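Local structure of protein FkbI (Streptomyces hygroscopicus, 1R2J) at residues A[222-236]-A[336-348]. The protein binds FAD and probably acts as an acyl-ACP dehydrogenase in making the methoxymalonyl extender unit of the polyketide FK520. Sequence-based numbering, arbitrary orientation.
Sequences LAYGRKSVAWGCVGI and AYRDAKLMEIIEG. With FAD (flavin-adenine dinucleotide), chain B.
Glu-347 crosses to Arg-226, Val-229 and Gly-225 of helix 219-248, an example of a bent acid whose carboxylate end packs on a glycine. Its CB stands 4.1 Å from CG of Arg-226, and CG rests on Val-229 CG2 at 3.5 Å. At chi2 (-83°) the chain folds over, laying CD 3.6 Å from Gly-225 C. OE1 comes nearest Gly-225 CA, where a CB would clash, while OE2 meets Leu-222 CD2 at 3.3 Å. Ahead of Glu-347, helix 332-345 runs nearly antiparallel to helix 219-248 (segment axes at 156°) in the C-terminal four-helix bundle of the acyl-CoA dehydrogenase fold, with Met-343 SD against Val-229 CG1, Cys-233 SG on Met-343 CB, and Ile-236 CG2 on Ala-336 CB. Ile-346 turns CG2 to the flavin, 3.5 Å from FAD C8. The extended Arg-226 chain donates a hydrogen bond from NE to Glu-347 O (3.2 Å, N-H...O angle 155°), which lies near the guanidinium plane although NE sits well above the carbonyl plane; CB of Leu-222 covers one guanidinium face. A leucine in place of Arg-226 has no NE to offer, and the Glu-347 carbonyl would probably be freer to shift. From helix 297-322, Lys-304 NZ donates hydrogen bonds to Met-343 O and Gly-348 O.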
ATOM      1  N   LEU A 222       2.555  -9.314  -4.222  1.00 35.56           N
ATOM      2  CA  LEU A 222       1.344  -9.044  -3.451  1.00 35.16           C
ATOM      3  C   LEU A 222       1.501  -9.427  -1.990  1.00 32.65           C
ATOM      4  O   LEU A 222       0.798  -8.894  -1.140  1.00 33.00           O
ATOM      5  CB  LEU A 222       0.142  -9.781  -4.048  1.00 36.13           C
ATOM      6  CG  LEU A 222      -0.543  -9.127  -5.251  1.00 38.50           C
ATOM      7  CD1 LEU A 222      -1.715  -9.984  -5.704  1.00 38.71           C
ATOM      8  CD2 LEU A 222      -1.025  -7.734  -4.870  1.00 39.46           C
ATOM      9  N   ALA A 223       2.410 -10.355  -1.702  1.00 30.49           N
ATOM     10  CA  ALA A 223       2.654 -10.770  -0.321  1.00 29.75           C
ATOM     11  C   ALA A 223       2.983  -9.490   0.439  1.00 28.19           C
ATOM     12  O   ALA A 223       2.456  -9.243   1.523  1.00 28.06           O
ATOM     13  CB  ALA A 223       3.824 -11.749  -0.252  1.00 28.54           C
ATOM     14  N   TYR A 224       3.870  -8.680  -0.131  1.00 26.53           N
ATOM     15  CA  TYR A 224       4.194  -7.404   0.483  1.00 26.67           C
ATOM     16  C   TYR A 224       3.077  -6.571  -0.113  1.00 27.57           C
ATOM     17  O   TYR A 224       2.652  -6.824  -1.235  1.00 32.08           O
ATOM     18  CB  TYR A 224       5.558  -6.887   0.018  1.00 24.93           C
ATOM     19  CG  TYR A 224       6.082  -5.743   0.861  1.00 23.07           C
ATOM     20  CD1 TYR A 224       5.527  -4.467   0.763  1.00 20.89           C
ATOM     21  CD2 TYR A 224       7.104  -5.947   1.789  1.00 21.81           C
ATOM     22  CE1 TYR A 224       5.975  -3.423   1.575  1.00 22.81           C
ATOM     23  CE2 TYR A 224       7.557  -4.900   2.607  1.00 22.60           C
ATOM     24  CZ  TYR A 224       6.985  -3.649   2.491  1.00 21.18           C
ATOM     25  OH  TYR A 224       7.400  -2.620   3.304  1.00 25.70           O
ATOM     26  N   GLY A 225       2.583  -5.587   0.608  1.00 27.62           N
ATOM     27  CA  GLY A 225       1.482  -4.827   0.046  1.00 26.40           C
ATOM     28  C   GLY A 225       0.286  -5.313   0.831  1.00 22.61           C
ATOM     29  O   GLY A 225      -0.405  -4.520   1.459  1.00 25.11           O
ATOM     30  N   ARG A 226       0.041  -6.618   0.807  1.00 20.29           N
ATOM     31  CA  ARG A 226      -1.054  -7.161   1.596  1.00 18.98           C
ATOM     32  C   ARG A 226      -0.641  -6.978   3.051  1.00 18.68           C
ATOM     33  O   ARG A 226      -1.455  -6.605   3.891  1.00 18.13           O
ATOM     34  CB  ARG A 226      -1.279  -8.646   1.285  1.00 17.59           C
ATOM     35  CG  ARG A 226      -2.194  -8.847   0.102  1.00 21.78           C
ATOM     36  CD  ARG A 226      -2.356 -10.296  -0.310  1.00 22.96           C
ATOM     37  NE  ARG A 226      -3.104 -10.347  -1.563  1.00 27.69           N
ATOM     38  CZ  ARG A 226      -3.096 -11.366  -2.410  1.00 27.12           C
ATOM     39  NH1 ARG A 226      -2.370 -12.444  -2.149  1.00 25.44           N
ATOM     40  NH2 ARG A 226      -3.818 -11.299  -3.523  1.00 29.38           N
ATOM     41  N   LYS A 227       0.639  -7.222   3.333  1.00 18.12           N
ATOM     42  CA  LYS A 227       1.164  -7.067   4.688  1.00 17.69           C
ATOM     43  C   LYS A 227       1.182  -5.592   5.071  1.00 17.08           C
ATOM     44  O   LYS A 227       0.829  -5.217   6.193  1.00 17.76           O
ATOM     45  CB  LYS A 227       2.585  -7.634   4.777  1.00 17.61           C
ATOM     46  CG  LYS A 227       3.265  -7.409   6.134  1.00 19.78           C
ATOM     47  CD  LYS A 227       4.639  -8.090   6.203  1.00 20.75           C
ATOM     48  CE  LYS A 227       5.682  -7.342   5.387  1.00 22.79           C
ATOM     49  NZ  LYS A 227       6.997  -8.045   5.405  1.00 22.09           N
ATOM     50  N   SER A 228       1.591  -4.759   4.121  1.00 16.33           N
ATOM     51  CA  SER A 228       1.678  -3.327   4.337  1.00 17.62           C
ATOM     52  C   SER A 228       0.293  -2.705   4.475  1.00 16.88           C
ATOM     53  O   SER A 228       0.069  -1.866   5.341  1.00 17.90           O
ATOM     54  CB  SER A 228       2.437  -2.671   3.179  1.00 17.69           C
ATOM     55  OG  SER A 228       2.746  -1.324   3.485  1.00 17.92           O
ATOM     56  N   VAL A 229      -0.636  -3.109   3.616  1.00 16.87           N
ATOM     57  CA  VAL A 229      -1.988  -2.579   3.689  1.00 15.66           C
ATOM     58  C   VAL A 229      -2.615  -2.975   5.016  1.00 14.33           C
ATOM     59  O   VAL A 229      -3.320  -2.176   5.630  1.00 16.09           O
ATOM     60  CB  VAL A 229      -2.875  -3.096   2.540  1.00 15.71           C
ATOM     61  CG1 VAL A 229      -4.358  -2.820   2.848  1.00 15.10           C
ATOM     62  CG2 VAL A 229      -2.481  -2.408   1.234  1.00 17.76           C
ATOM     63  N   ALA A 230      -2.348  -4.201   5.461  1.00 14.03           N
ATOM     64  CA  ALA A 230      -2.901  -4.682   6.726  1.00 13.70           C
ATOM     65  C   ALA A 230      -2.441  -3.781   7.884  1.00 13.54           C
ATOM     66  O   ALA A 230      -3.244  -3.362   8.711  1.00 13.56           O
ATOM     67  CB  ALA A 230      -2.478  -6.135   6.966  1.00 15.24           C
ATOM     68  N   TRP A 231      -1.149  -3.471   7.927  1.00 14.41           N
ATOM     69  CA  TRP A 231      -0.618  -2.606   8.975  1.00 16.47           C
ATOM     70  C   TRP A 231      -1.145  -1.190   8.780  1.00 16.71           C
ATOM     71  O   TRP A 231      -1.386  -0.472   9.747  1.00 18.69           O
ATOM     72  CB  TRP A 231       0.919  -2.599   8.961  1.00 15.84           C
ATOM     73  CG  TRP A 231       1.524  -3.795   9.626  1.00 14.88           C
ATOM     74  CD1 TRP A 231       2.196  -4.821   9.021  1.00 16.85           C
ATOM     75  CD2 TRP A 231       1.519  -4.090  11.031  1.00 16.34           C
ATOM     76  NE1 TRP A 231       2.613  -5.735   9.965  1.00 17.01           N
ATOM     77  CE2 TRP A 231       2.210  -5.311  11.205  1.00 17.28           C
ATOM     78  CE3 TRP A 231       1.000  -3.441  12.160  1.00 15.66           C
ATOM     79  CZ2 TRP A 231       2.394  -5.896  12.462  1.00 15.82           C
ATOM     80  CZ3 TRP A 231       1.185  -4.025  13.412  1.00 17.15           C
ATOM     81  CH2 TRP A 231       1.878  -5.241  13.548  1.00 15.84           C
ATOM     82  N   GLY A 232      -1.330  -0.798   7.526  1.00 17.50           N
ATOM     83  CA  GLY A 232      -1.847   0.525   7.249  1.00 16.96           C
ATOM     84  C   GLY A 232      -3.233   0.652   7.861  1.00 18.11           C
ATOM     85  O   GLY A 232      -3.582   1.690   8.438  1.00 17.80           O
ATOM     86  N   CYS A 233      -4.020  -0.414   7.752  1.00 16.21           N
ATOM     87  CA  CYS A 233      -5.377  -0.413   8.299  1.00 16.95           C
ATOM     88  C   CYS A 233      -5.388  -0.376   9.811  1.00 16.28           C
ATOM     89  O   CYS A 233      -6.300   0.185  10.415  1.00 16.34           O
ATOM     90  CB  CYS A 233      -6.157  -1.619   7.787  1.00 15.92           C
ATOM     91  SG  CYS A 233      -6.428  -1.515   6.004  1.00 20.28           S
ATOM     92  N   VAL A 234      -4.387  -0.991  10.427  1.00 16.00           N
ATOM     93  CA  VAL A 234      -4.281  -0.939  11.880  1.00 17.32           C
ATOM     94  C   VAL A 234      -4.112   0.546  12.221  1.00 17.40           C
ATOM     95  O   VAL A 234      -4.652   1.027  13.211  1.00 19.25           O
ATOM     96  CB  VAL A 234      -3.047  -1.718  12.395  1.00 17.04           C
ATOM     97  CG1 VAL A 234      -2.887  -1.510  13.901  1.00 18.10           C
ATOM     98  CG2 VAL A 234      -3.205  -3.198  12.092  1.00 20.48           C
ATOM     99  N   GLY A 235      -3.358   1.263  11.384  1.00 16.52           N
ATOM    100  CA  GLY A 235      -3.135   2.686  11.606  1.00 16.94           C
ATOM    101  C   GLY A 235      -4.430   3.475  11.521  1.00 18.22           C
ATOM    102  O   GLY A 235      -4.697   4.358  12.347  1.00 18.56           O
ATOM    103  N   ILE A 236      -5.246   3.145  10.522  1.00 16.40           N
ATOM    104  CA  ILE A 236      -6.525   3.810  10.350  1.00 15.72           C
ATOM    105  C   ILE A 236      -7.389   3.585  11.599  1.00 16.06           C
ATOM    106  O   ILE A 236      -8.038   4.513  12.094  1.00 18.15           O
ATOM    107  CB  ILE A 236      -7.253   3.281   9.100  1.00 15.43           C
ATOM    108  CG1 ILE A 236      -6.413   3.607   7.852  1.00 16.45           C
ATOM    109  CG2 ILE A 236      -8.642   3.901   9.006  1.00 15.02           C
ATOM    110  CD1 ILE A 236      -6.997   3.097   6.537  1.00 16.68           C
ATOM    111  N   ALA A 336     -10.545   8.584   6.908  1.00 18.42           N
ATOM    112  CA  ALA A 336     -10.513   7.165   7.258  1.00 17.97           C
ATOM    113  C   ALA A 336     -11.691   6.451   6.599  1.00 17.49           C
ATOM    114  O   ALA A 336     -11.553   5.349   6.073  1.00 18.58           O
ATOM    115  CB  ALA A 336     -10.591   6.992   8.778  1.00 16.99           C
ATOM    116  N   TYR A 337     -12.854   7.094   6.637  1.00 17.62           N
ATOM    117  CA  TYR A 337     -14.068   6.526   6.070  1.00 16.51           C
ATOM    118  C   TYR A 337     -13.877   6.205   4.577  1.00 18.53           C
ATOM    119  O   TYR A 337     -14.154   5.081   4.132  1.00 14.11           O
ATOM    120  CB  TYR A 337     -15.229   7.505   6.287  1.00 18.32           C
ATOM    121  CG  TYR A 337     -16.582   6.978   5.874  1.00 19.63           C
ATOM    122  CD1 TYR A 337     -17.113   5.819   6.453  1.00 18.97           C
ATOM    123  CD2 TYR A 337     -17.343   7.644   4.918  1.00 18.64           C
ATOM    124  CE1 TYR A 337     -18.378   5.340   6.087  1.00 19.16           C
ATOM    125  CE2 TYR A 337     -18.604   7.172   4.544  1.00 19.46           C
ATOM    126  CZ  TYR A 337     -19.113   6.023   5.131  1.00 20.14           C
ATOM    127  OH  TYR A 337     -20.348   5.555   4.750  1.00 21.34           O
ATOM    128  N   ARG A 338     -13.388   7.184   3.814  1.00 18.19           N
ATOM    129  CA  ARG A 338     -13.151   6.993   2.379  1.00 19.36           C
ATOM    130  C   ARG A 338     -11.953   6.095   2.090  1.00 18.18           C
ATOM    131  O   ARG A 338     -11.991   5.281   1.164  1.00 18.34           O
ATOM    132  CB  ARG A 338     -12.926   8.341   1.673  1.00 19.36           C
ATOM    133  CG  ARG A 338     -14.196   9.167   1.439  1.00 20.53           C
ATOM    134  CD  ARG A 338     -13.903  10.476   0.685  1.00 17.85           C
ATOM    135  NE  ARG A 338     -13.114  11.419   1.481  1.00 18.83           N
ATOM    136  CZ  ARG A 338     -11.807  11.637   1.332  1.00 21.69           C
ATOM    137  NH1 ARG A 338     -11.112  10.987   0.399  1.00 15.41           N
ATOM    138  NH2 ARG A 338     -11.180  12.487   2.143  1.00 18.17           N
ATOM    139  N   ASP A 339     -10.890   6.250   2.875  1.00 18.14           N
ATOM    140  CA  ASP A 339      -9.675   5.466   2.669  1.00 18.23           C
ATOM    141  C   ASP A 339      -9.868   3.987   2.967  1.00 17.21           C
ATOM    142  O   ASP A 339      -9.415   3.145   2.203  1.00 18.83           O
ATOM    143  CB  ASP A 339      -8.510   6.003   3.521  1.00 19.18           C
ATOM    144  CG  ASP A 339      -8.113   7.430   3.153  1.00 19.67           C
ATOM    145  OD1 ASP A 339      -8.501   7.913   2.069  1.00 19.28           O
ATOM    146  OD2 ASP A 339      -7.394   8.067   3.953  1.00 21.07           O
ATOM    147  N   ALA A 340     -10.540   3.681   4.074  1.00 14.62           N
ATOM    148  CA  ALA A 340     -10.774   2.299   4.483  1.00 15.48           C
ATOM    149  C   ALA A 340     -11.637   1.546   3.468  1.00 16.58           C
ATOM    150  O   ALA A 340     -11.435   0.355   3.233  1.00 15.35           O
ATOM    151  CB  ALA A 340     -11.432   2.259   5.877  1.00 13.68           C
ATOM    152  N   LYS A 341     -12.596   2.247   2.875  1.00 18.01           N
ATOM    153  CA  LYS A 341     -13.466   1.640   1.879  1.00 17.24           C
ATOM    154  C   LYS A 341     -12.598   1.102   0.739  1.00 19.16           C
ATOM    155  O   LYS A 341     -12.786  -0.025   0.275  1.00 18.46           O
ATOM    156  CB  LYS A 341     -14.453   2.686   1.354  1.00 17.57           C
ATOM    157  CG  LYS A 341     -15.396   2.190   0.267  1.00 19.33           C
ATOM    158  CD  LYS A 341     -16.295   1.067   0.764  1.00 20.81           C
ATOM    159  CE  LYS A 341     -15.846  -0.283   0.210  1.00 23.36           C
ATOM    160  NZ  LYS A 341     -16.709  -1.380   0.728  1.00 25.79           N
ATOM    161  N   LEU A 342     -11.632   1.912   0.308  1.00 19.16           N
ATOM    162  CA  LEU A 342     -10.734   1.522  -0.775  1.00 20.90           C
ATOM    163  C   LEU A 342      -9.870   0.314  -0.405  1.00 20.64           C
ATOM    164  O   LEU A 342      -9.607  -0.540  -1.248  1.00 20.92           O
ATOM    165  CB  LEU A 342      -9.859   2.718  -1.180  1.00 22.84           C
ATOM    166  CG  LEU A 342     -10.189   3.390  -2.527  1.00 26.55           C
ATOM    167  CD1 LEU A 342     -11.693   3.402  -2.775  1.00 26.61           C
ATOM    168  CD2 LEU A 342      -9.630   4.810  -2.538  1.00 27.07           C
ATOM    169  N   MET A 343      -9.449   0.232   0.855  1.00 19.37           N
ATOM    170  CA  MET A 343      -8.623  -0.884   1.315  1.00 18.22           C
ATOM    171  C   MET A 343      -9.352  -2.225   1.220  1.00 19.15           C
ATOM    172  O   MET A 343      -8.715  -3.267   1.072  1.00 16.52           O
ATOM    173  CB  MET A 343      -8.158  -0.643   2.750  1.00 17.60           C
ATOM    174  CG  MET A 343      -7.282   0.603   2.910  1.00 16.33           C
ATOM    175  SD  MET A 343      -5.835   0.587   1.833  1.00 22.15           S
ATOM    176  CE  MET A 343      -6.455   1.528   0.424  1.00 14.22           C
ATOM    177  N   GLU A 344     -10.681  -2.199   1.310  1.00 17.10           N
ATOM    178  CA  GLU A 344     -11.480  -3.421   1.198  1.00 17.29           C
ATOM    179  C   GLU A 344     -11.504  -3.928  -0.246  1.00 18.72           C
ATOM    180  O   GLU A 344     -11.806  -5.097  -0.506  1.00 17.83           O
ATOM    181  CB  GLU A 344     -12.925  -3.161   1.634  1.00 17.96           C
ATOM    182  CG  GLU A 344     -13.146  -3.068   3.131  1.00 17.83           C
ATOM    183  CD  GLU A 344     -14.609  -2.842   3.491  1.00 19.94           C
ATOM    184  OE1 GLU A 344     -15.206  -3.722   4.156  1.00 18.81           O
ATOM    185  OE2 GLU A 344     -15.159  -1.784   3.108  1.00 19.84           O
ATOM    186  N   ILE A 345     -11.189  -3.031  -1.175  1.00 18.34           N
ATOM    187  CA  ILE A 345     -11.196  -3.325  -2.602  1.00 18.84           C
ATOM    188  C   ILE A 345      -9.834  -3.726  -3.188  1.00 19.63           C
ATOM    189  O   ILE A 345      -9.769  -4.633  -4.017  1.00 19.26           O
ATOM    190  CB  ILE A 345     -11.747  -2.095  -3.384  1.00 20.22           C
ATOM    191  CG1 ILE A 345     -13.197  -1.821  -2.960  1.00 18.01           C
ATOM    192  CG2 ILE A 345     -11.639  -2.327  -4.887  1.00 19.63           C
ATOM    193  CD1 ILE A 345     -13.683  -0.400  -3.265  1.00 20.78           C
ATOM    194  N   ILE A 346      -8.753  -3.072  -2.751  1.00 20.75           N
ATOM    195  CA  ILE A 346      -7.408  -3.357  -3.281  1.00 21.65           C
ATOM    196  C   ILE A 346      -6.615  -4.473  -2.592  1.00 22.83           C
ATOM    197  O   ILE A 346      -6.996  -4.951  -1.526  1.00 22.11           O
ATOM    198  CB  ILE A 346      -6.532  -2.073  -3.280  1.00 21.49           C
ATOM    199  CG1 ILE A 346      -5.936  -1.814  -1.886  1.00 21.61           C
ATOM    200  CG2 ILE A 346      -7.380  -0.893  -3.666  1.00 23.35           C
ATOM    201  CD1 ILE A 346      -4.930  -0.642  -1.849  1.00 22.19           C
ATOM    202  N   GLU A 347      -5.502  -4.867  -3.218  1.00 24.29           N
ATOM    203  CA  GLU A 347      -4.615  -5.919  -2.712  1.00 25.02           C
ATOM    204  C   GLU A 347      -5.388  -7.204  -2.413  1.00 23.75           C
ATOM    205  O   GLU A 347      -5.154  -7.866  -1.402  1.00 22.96           O
ATOM    206  CB  GLU A 347      -3.892  -5.434  -1.447  1.00 28.33           C
ATOM    207  CG  GLU A 347      -2.961  -4.241  -1.676  1.00 34.64           C
ATOM    208  CD  GLU A 347      -1.598  -4.639  -2.196  1.00 37.14           C
ATOM    209  OE1 GLU A 347      -0.822  -3.739  -2.575  1.00 39.43           O
ATOM    210  OE2 GLU A 347      -1.293  -5.851  -2.216  1.00 41.68           O
ATOM    211  N   GLY A 348      -6.292  -7.567  -3.317  1.00 22.25           N
ATOM    212  CA  GLY A 348      -7.105  -8.749  -3.104  1.00 21.44           C
ATOM    213  C   GLY A 348      -8.351  -8.290  -2.367  1.00 21.51           C
ATOM    214  O   GLY A 348      -8.333  -8.112  -1.144  1.00 20.90           O
TER
HETATM  215  PA  FAD B 399     -13.196  -6.155 -10.572  1.00 31.55           P
HETATM  216  O1A FAD B 399     -11.894  -6.725 -10.249  1.00 29.27           O
HETATM  217  O2A FAD B 399     -13.762  -5.488 -11.798  1.00 28.05           O
HETATM  218  O5B FAD B 399     -14.047  -5.650  -9.406  1.00 31.78           O
HETATM  219  C5B FAD B 399     -14.887  -6.703  -9.142  1.00 26.42           C
HETATM  220  C4B FAD B 399     -15.849  -6.600  -8.009  1.00 24.70           C
HETATM  221  O4B FAD B 399     -16.303  -7.978  -8.254  1.00 21.89           O
HETATM  222  C3B FAD B 399     -15.070  -6.637  -6.732  1.00 24.40           C
HETATM  223  O3B FAD B 399     -15.897  -6.217  -5.697  1.00 23.93           O
HETATM  224  C2B FAD B 399     -14.660  -8.025  -6.584  1.00 22.23           C
HETATM  225  O2B FAD B 399     -14.351  -8.558  -5.270  1.00 22.98           O
HETATM  226  C1B FAD B 399     -15.799  -8.840  -7.265  1.00 22.80           C
HETATM  227  N9A FAD B 399     -15.291 -10.017  -7.887  1.00 23.00           N
HETATM  228  C8A FAD B 399     -14.466 -10.198  -9.030  1.00 22.53           C
HETATM  229  N7A FAD B 399     -14.180 -11.432  -9.319  1.00 21.89           N
HETATM  230  C5A FAD B 399     -14.826 -12.170  -8.346  1.00 22.99           C
HETATM  231  C6A FAD B 399     -14.924 -13.541  -8.093  1.00 23.23           C
HETATM  232  N6A FAD B 399     -14.329 -14.464  -8.861  1.00 22.24           N
HETATM  233  N1A FAD B 399     -15.670 -13.950  -7.004  1.00 22.18           N
HETATM  234  C2A FAD B 399     -16.287 -13.047  -6.207  1.00 22.09           C
HETATM  235  N3A FAD B 399     -16.253 -11.659  -6.376  1.00 20.71           N
HETATM  236  C4A FAD B 399     -15.464 -11.352  -7.520  1.00 22.79           C
HETATM  237  N1  FAD B 399      -3.331  -1.808  -8.989  1.00 27.81           N
HETATM  238  C2  FAD B 399      -1.968  -1.983  -9.240  1.00 29.57           C
HETATM  239  O2  FAD B 399      -1.549  -2.824 -10.057  1.00 27.98           O
HETATM  240  N3  FAD B 399      -1.049  -1.193  -8.564  1.00 28.64           N
HETATM  241  C4  FAD B 399      -1.379  -0.185  -7.621  1.00 28.35           C
HETATM  242  O4  FAD B 399      -0.456   0.482  -7.064  1.00 26.77           O
HETATM  243  C4X FAD B 399      -2.728  -0.015  -7.407  1.00 28.10           C
HETATM  244  N5  FAD B 399      -3.089   1.035  -6.458  1.00 29.92           N
HETATM  245  C5X FAD B 399      -4.461   1.269  -6.228  1.00 29.96           C
HETATM  246  C6  FAD B 399      -4.906   2.286  -5.341  1.00 31.03           C
HETATM  247  C7  FAD B 399      -6.280   2.594  -5.101  1.00 30.58           C
HETATM  248  C7M FAD B 399      -6.663   3.711  -4.133  1.00 31.06           C
HETATM  249  C8  FAD B 399      -7.261   1.840  -5.803  1.00 31.27           C
HETATM  250  C8M FAD B 399      -8.755   2.078  -5.675  1.00 31.24           C
HETATM  251  C9  FAD B 399      -6.884   0.834  -6.655  1.00 31.59           C
HETATM  252  C9A FAD B 399      -5.497   0.500  -6.878  1.00 32.09           C
HETATM  253  N10 FAD B 399      -5.038  -0.577  -7.802  1.00 31.44           N
HETATM  254  C10 FAD B 399      -3.690  -0.827  -8.086  1.00 29.90           C
HETATM  255  C1' FAD B 399      -6.173  -1.254  -8.263  1.00 34.82           C
HETATM  256  C2' FAD B 399      -6.565  -2.509  -7.295  1.00 37.60           C
HETATM  257  O2' FAD B 399      -5.649  -3.507  -7.830  1.00 33.75           O
HETATM  258  C3' FAD B 399      -7.880  -2.867  -7.711  1.00 39.99           C
HETATM  259  O3' FAD B 399      -8.805  -2.530  -6.648  1.00 44.80           O
HETATM  260  C4' FAD B 399      -8.483  -4.227  -8.143  1.00 39.54           C
HETATM  261  O4' FAD B 399      -7.812  -5.046  -9.061  1.00 42.93           O
HETATM  262  C5' FAD B 399      -9.671  -3.623  -8.725  1.00 39.46           C
HETATM  263  O5' FAD B 399     -10.147  -4.260  -9.872  1.00 34.76           O
HETATM  264  P   FAD B 399     -11.360  -3.489 -10.626  1.00 34.54           P
HETATM  265  O1P FAD B 399     -10.522  -4.255 -11.418  1.00 35.96           O
HETATM  266  O2P FAD B 399     -12.217  -3.356 -11.914  1.00 38.58           O
HETATM  267  O3P FAD B 399     -12.373  -4.761 -10.621  1.00 32.22           O